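Local coordinates for Steely1 (Dictyostelium discoideum, PDB 2H84), which is a hybrid type I/III polyketide synthase that makes acylpyrones in vitro, represented here by its C-terminal type III domain, at residues L226-C231 with F369-V374; D292-I297 with T352-L357. All blocks are in the same frame, centred on the assembly; numbering follows the deposited sequence.

Contact 1 (L226-C231 with F369-V374); sequences LYEVMC and FLKNVV
Residues 227-231 and 369-372 pair as antiparallel neighbours, their short axes at 150°, in the large mixed sheet of this thiolase-fold domain, and a classic beta bulge interrupts the register where Met230 and Cys231 both face Phe369. Glu228 and Lys371 form the central hydrogen-bonded pair, with Glu228 N 2.8 Å from Lys371 O and Lys371 N 2.9 Å from Glu228 O. At the bulge, Phe369 N bonds to Cys231 O at 2.8 Å, while Met230 N makes only a weak bond to Phe369 O. The two faces of the pair differ. On one, Tyr227 and Leu370 cross at an angle, CD2 of Leu370 lying by CB of Tyr227; helix 335-345 packs over both, and its Met341 O accepts a hydrogen bond from the Tyr227 hydroxyl. On the other, Glu228 and Lys371 run side by side, with CB to CB 3.7 Å apart, but Glu228 OE1 and Lys371 NZ stay 4.3 Å from each other, too far for a salt bridge. The bulge turns the CB of Met230 toward the partner strand. With CG anti to the carbonyl carbon (chi1 -54°) and a bend at chi3, the chain runs alongside Phe369, and SD meets the ring at its edge, 3.5 Å from Phe369 CE1, a Met-aromatic contact.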
loop_
_atom_site.group_PDB
_atom_site.type_symbol
_atom_site.label_atom_id
_atom_site.label_comp_id
_atom_site.label_asym_id
_atom_site.label_seq_id
_atom_site.Cartn_x
_atom_site.Cartn_y
_atom_site.Cartn_z
ATOM N N LEU A 226 -6.698 -13.027 22.006
ATOM C CA LEU A 226 -5.617 -12.359 22.724
ATOM C C LEU A 226 -5.987 -10.936 23.139
ATOM O O LEU A 226 -5.743 -10.539 24.278
ATOM C CB LEU A 226 -4.352 -12.343 21.860
ATOM C CG LEU A 226 -3.747 -13.712 21.544
ATOM C CD1 LEU A 226 -2.669 -13.585 20.473
ATOM C CD2 LEU A 226 -3.174 -14.305 22.811
ATOM N N TYR A 227 -6.567 -10.169 22.218
ATOM C CA TYR A 227 -6.963 -8.793 22.503
ATOM C C TYR A 227 -8.276 -8.496 21.822
ATOM O O TYR A 227 -8.522 -8.966 20.711
ATOM C CB TYR A 227 -5.946 -7.777 21.965
ATOM C CG TYR A 227 -4.574 -7.825 22.587
ATOM C CD1 TYR A 227 -3.575 -8.649 22.065
ATOM C CD2 TYR A 227 -4.261 -7.024 23.688
ATOM C CE1 TYR A 227 -2.297 -8.667 22.624
ATOM C CE2 TYR A 227 -2.986 -7.034 24.254
ATOM C CZ TYR A 227 -2.011 -7.851 23.718
ATOM O OH TYR A 227 -0.751 -7.816 24.266
ATOM N N GLU A 228 -9.125 -7.717 22.481
ATOM C CA GLU A 228 -10.388 -7.343 21.872
ATOM C C GLU A 228 -10.224 -5.915 21.389
ATOM O O GLU A 228 -10.182 -4.988 22.191
ATOM C CB GLU A 228 -11.541 -7.395 22.871
ATOM C CG GLU A 228 -12.879 -7.137 22.202
ATOM C CD GLU A 228 -14.027 -6.998 23.186
ATOM O OE1 GLU A 228 -13.995 -7.674 24.246
ATOM O OE2 GLU A 228 -14.969 -6.223 22.887
ATOM N N VAL A 229 -10.114 -5.735 20.082
ATOM C CA VAL A 229 -9.960 -4.399 19.541
ATOM C C VAL A 229 -11.315 -3.693 19.476
ATOM O O VAL A 229 -12.086 -3.851 18.537
ATOM C CB VAL A 229 -9.235 -4.459 18.172
ATOM C CG1 VAL A 229 -9.779 -5.453 17.336
ATOM C CG2 VAL A 229 -9.409 -3.277 17.464
ATOM N N MET A 230 -11.585 -2.909 20.511
ATOM C CA MET A 230 -12.842 -2.198 20.639
ATOM C C MET A 230 -12.995 -1.073 19.637
ATOM O O MET A 230 -14.039 -0.932 19.005
ATOM C CB MET A 230 -12.962 -1.683 22.060
ATOM C CG MET A 230 -12.798 -2.805 23.072
ATOM S SD MET A 230 -12.722 -2.210 24.746
ATOM C CE MET A 230 -14.281 -1.399 24.913
ATOM N N CYS A 231 -11.961 -0.260 19.494
ATOM C CA CYS A 231 -12.004 0.824 18.523
ATOM C C CYS A 231 -10.604 1.360 18.283
ATOM O O CYS A 231 -9.692 1.138 19.085
ATOM C CB CYS A 231 -12.941 1.946 18.986
ATOM S SG CYS A 231 -12.424 2.790 20.461
ATOM N N PHE A 369 -7.764 1.126 21.111
ATOM C CA PHE A 369 -8.145 0.809 22.472
ATOM C C PHE A 369 -8.509 -0.649 22.513
ATOM O O PHE A 369 -9.492 -1.074 21.898
ATOM C CB PHE A 369 -9.318 1.695 22.895
ATOM C CG PHE A 369 -9.678 1.583 24.349
ATOM C CD1 PHE A 369 -10.588 0.630 24.771
ATOM C CD2 PHE A 369 -9.097 2.425 25.300
ATOM C CE1 PHE A 369 -10.914 0.502 26.115
ATOM C CE2 PHE A 369 -9.416 2.305 26.664
ATOM C CZ PHE A 369 -10.327 1.341 27.068
ATOM N N LEU A 370 -7.699 -1.429 23.227
ATOM C CA LEU A 370 -7.938 -2.879 23.343
ATOM C C LEU A 370 -8.322 -3.386 24.729
ATOM O O LEU A 370 -8.041 -2.757 25.735
ATOM C CB LEU A 370 -6.696 -3.640 22.913
ATOM C CG LEU A 370 -6.063 -3.346 21.570
ATOM C CD1 LEU A 370 -4.766 -2.608 21.815
ATOM C CD2 LEU A 370 -5.796 -4.640 20.820
ATOM N N LYS A 371 -8.947 -4.556 24.752
ATOM C CA LYS A 371 -9.355 -5.202 25.989
ATOM C C LYS A 371 -8.566 -6.507 26.077
ATOM O O LYS A 371 -8.746 -7.411 25.263
ATOM C CB LYS A 371 -10.868 -5.485 25.992
ATOM C CG LYS A 371 -11.312 -6.455 27.073
ATOM C CD LYS A 371 -12.660 -6.051 27.623
ATOM C CE LYS A 371 -13.275 -7.140 28.474
ATOM N NZ LYS A 371 -14.761 -7.074 28.412
ATOM N N ASN A 372 -7.652 -6.559 27.037
ATOM C CA ASN A 372 -6.792 -7.705 27.249
ATOM C C ASN A 372 -7.628 -8.918 27.615
ATOM O O ASN A 372 -8.069 -9.052 28.756
ATOM C CB ASN A 372 -5.783 -7.370 28.354
ATOM C CG ASN A 372 -5.088 -6.037 28.120
ATOM O OD1 ASN A 372 -4.770 -5.311 29.063
ATOM N ND2 ASN A 372 -4.851 -5.710 26.851
ATOM N N VAL A 373 -7.876 -9.784 26.636
ATOM C CA VAL A 373 -8.688 -10.987 26.846
ATOM C C VAL A 373 -7.910 -12.244 27.291
ATOM O O VAL A 373 -8.518 -13.177 27.786
ATOM C CB VAL A 373 -9.440 -11.403 25.577
ATOM C CG1 VAL A 373 -10.455 -10.499 25.255
ATOM C CG2 VAL A 373 -8.623 -11.326 24.462
ATOM N N VAL A 374 -6.582 -12.263 27.147
ATOM C CA VAL A 374 -5.706 -13.412 27.505
ATOM C C VAL A 374 -5.774 -13.934 29.015
ATOM O O VAL A 374 -5.665 -14.269 30.438
ATOM C CB VAL A 374 -4.303 -12.997 27.009
ATOM C CG1 VAL A 374 -3.303 -13.182 27.995
ATOM C CG2 VAL A 374 -3.914 -13.796 25.945
ATOM O OXT VAL A 374 -5.412 -14.920 27.933
#

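Contact 2 (D292-I297 with T352-L357); sequences DCEFLI and TYSISL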
loop_
_atom_site.group_PDB
_atom_site.type_symbol
_atom_site.label_atom_id
_atom_site.label_comp_id
_atom_site.label_asym_id
_atom_site.label_seq_id
_atom_site.Cartn_x
_atom_site.Cartn_y
_atom_site.Cartn_z
ATOM N N ASP A 292 -5.310 3.943 34.066
ATOM C CA ASP A 292 -5.580 2.561 34.420
ATOM C C ASP A 292 -5.284 1.643 33.248
ATOM O O ASP A 292 -5.432 0.425 33.358
ATOM C CB ASP A 292 -7.045 2.375 34.821
ATOM C CG ASP A 292 -7.424 3.178 36.052
ATOM O OD1 ASP A 292 -6.609 3.226 37.006
ATOM O OD2 ASP A 292 -8.546 3.746 36.067
ATOM N N CYS A 293 -4.861 2.218 32.126
ATOM C CA CYS A 293 -4.582 1.423 30.936
ATOM C C CYS A 293 -3.118 1.059 30.722
ATOM O O CYS A 293 -2.216 1.807 31.098
ATOM C CB CYS A 293 -5.099 2.151 29.696
ATOM S SG CYS A 293 -6.852 2.588 29.763
ATOM N N GLU A 294 -2.895 -0.109 30.127
ATOM C CA GLU A 294 -1.552 -0.573 29.814
ATOM C C GLU A 294 -1.215 0.152 28.525
ATOM O O GLU A 294 -2.056 0.266 27.639
ATOM C CB GLU A 294 -1.544 -2.085 29.567
ATOM C CG GLU A 294 -0.186 -2.660 29.169
ATOM C CD GLU A 294 0.755 -2.812 30.352
ATOM O OE1 GLU A 294 1.995 -2.835 30.146
ATOM O OE2 GLU A 294 0.249 -2.921 31.491
ATOM N N PHE A 295 0.006 0.651 28.414
ATOM C CA PHE A 295 0.404 1.362 27.207
ATOM C C PHE A 295 1.327 0.576 26.294
ATOM O O PHE A 295 2.480 0.289 26.638
ATOM C CB PHE A 295 1.032 2.704 27.569
ATOM C CG PHE A 295 0.025 3.798 27.762
ATOM C CD1 PHE A 295 -0.143 4.782 26.797
ATOM C CD2 PHE A 295 -0.813 3.801 28.869
ATOM C CE1 PHE A 295 -1.125 5.757 26.936
ATOM C CE2 PHE A 295 -1.796 4.775 29.014
ATOM C CZ PHE A 295 -1.955 5.746 28.042
ATOM N N LEU A 296 0.787 0.231 25.123
ATOM C CA LEU A 296 1.498 -0.529 24.093
ATOM C C LEU A 296 1.840 0.468 22.997
ATOM O O LEU A 296 1.118 0.612 22.009
ATOM C CB LEU A 296 0.598 -1.647 23.560
ATOM C CG LEU A 296 -0.046 -2.472 24.680
ATOM C CD1 LEU A 296 -0.905 -3.573 24.087
ATOM C CD2 LEU A 296 1.037 -3.046 25.594
ATOM N N ILE A 297 2.954 1.161 23.197
ATOM C CA ILE A 297 3.410 2.185 22.278
ATOM C C ILE A 297 4.488 1.731 21.315
ATOM O O ILE A 297 5.392 0.977 21.676
ATOM C CB ILE A 297 3.962 3.394 23.058
ATOM C CG1 ILE A 297 2.955 3.828 24.128
ATOM C CG2 ILE A 297 4.261 4.549 22.095
ATOM C CD1 ILE A 297 3.449 4.962 25.009
ATOM N N THR A 352 -7.433 -4.222 32.563
ATOM C CA THR A 352 -8.544 -4.755 31.801
ATOM C C THR A 352 -8.500 -4.172 30.401
ATOM O O THR A 352 -9.052 -4.754 29.462
ATOM C CB THR A 352 -9.849 -4.506 32.487
ATOM O OG1 THR A 352 -9.817 -5.193 33.739
ATOM C CG2 THR A 352 -10.950 -5.055 31.669
ATOM N N TYR A 353 -7.751 -3.084 30.253
ATOM C CA TYR A 353 -7.642 -2.402 28.974
ATOM C C TYR A 353 -6.231 -1.962 28.578
ATOM O O TYR A 353 -5.341 -1.866 29.424
ATOM C CB TYR A 353 -8.549 -1.176 28.995
ATOM C CG TYR A 353 -10.021 -1.467 29.124
ATOM C CD1 TYR A 353 -10.692 -2.163 28.124
ATOM C CD2 TYR A 353 -10.752 -1.043 30.241
ATOM C CE1 TYR A 353 -12.044 -2.432 28.219
ATOM C CE2 TYR A 353 -12.120 -1.312 30.347
ATOM C CZ TYR A 353 -12.754 -2.008 29.328
ATOM O OH TYR A 353 -14.102 -2.257 29.419
ATOM N N SER A 354 -6.054 -1.644 27.294
ATOM C CA SER A 354 -4.761 -1.183 26.767
ATOM C C SER A 354 -4.935 -0.088 25.734
ATOM O O SER A 354 -5.897 -0.095 24.967
ATOM C CB SER A 354 -3.968 -2.325 26.119
ATOM O OG SER A 354 -3.588 -3.302 27.069
ATOM N N ILE A 355 -4.013 0.870 25.741
ATOM C CA ILE A 355 -4.038 1.946 24.765
ATOM C C ILE A 355 -2.795 1.754 23.900
ATOM O O ILE A 355 -1.679 1.626 24.423
ATOM C CB ILE A 355 -3.989 3.345 25.436
ATOM C CG1 ILE A 355 -5.253 3.562 26.284
ATOM C CG2 ILE A 355 -3.864 4.439 24.356
ATOM C CD1 ILE A 355 -5.298 4.899 27.016
ATOM N N SER A 356 -2.990 1.685 22.586
ATOM C CA SER A 356 -1.857 1.539 21.687
ATOM C C SER A 356 -1.699 2.787 20.835
ATOM O O SER A 356 -2.660 3.311 20.265
ATOM C CB SER A 356 -2.007 0.322 20.789
ATOM O OG SER A 356 -0.787 0.086 20.120
ATOM N N LEU A 357 -0.469 3.265 20.753
ATOM C CA LEU A 357 -0.193 4.468 19.992
ATOM C C LEU A 357 0.923 4.227 18.978
ATOM O O LEU A 357 1.780 3.359 19.165
ATOM C CB LEU A 357 0.186 5.597 20.952
ATOM C CG LEU A 357 -0.905 5.977 21.957
ATOM C CD1 LEU A 357 -0.344 6.972 22.965
ATOM C CD2 LEU A 357 -2.100 6.579 21.228
#
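Leu296 O accepts the hydroxyl of Ser356, whose OG donates from 2.7 Å nearly in line with the carbonyl bond; the same oxygen also takes a weak bond from Leu357 N. The Ser356 torsion, OG anti to the backbone N (chi1 -169°), brings the hydroxyl to this neighbouring strand. Three backbone bonds follow back along the pair: Leu296 N to Ile355 O at 2.9 Å, Ile355 N to Glu294 O at 2.8 Å, and Glu294 N to Tyr353 O at 3.1 Å. The alternation is that of parallel strands, here the two ends of a beta-alpha-beta crossover of the thiolase fold, in which helices 302-311, 320-329 and 335-345 intervene and 294-297 becomes an outermost strand of the sheet within this chain. The last of these helices packs against Leu296 and Ser356, and on that face Leu296 CD1 rests 3.9 Å from Ser354 CB. Across the sheet, helix 261-280 covers Ile355 and Leu357. There Phe295 and Ile355 point the same way: Ile355 CB sits over one ring face in a CH-pi contact, offset toward the rim, while Leu357 CD1 reaches the ring edge. Cys293 extends this apolar row, its CB 3.7 Å from Ile355 CG1.

Both contacts belong to one sheet, in which strands 364-372 and 353-360 lie side by side, so that the strands run in the order 227-236, 364-372, 353-360, 294-297; Ser354 N and Leu370 O, 2.8 Å apart, join them, and the rings of Phe369 and Tyr353, one residue back on each strand, also meet. Contact 2 is almost wholly buried and nested within the chain loop that contact 1 closes. Contact 1 runs out to the exposed C-terminus, and its charged pair is partly exposed, whereas contact 2 has an apolar face under helix 261-280 and, toward helix 335-345, a mixed one where Ser354, Ser356 and buried Glu294 join Leu296. Contact 2 alone approaches the predicted active site: the side chains of Ile297 and Cys157 are about 10 Å apart.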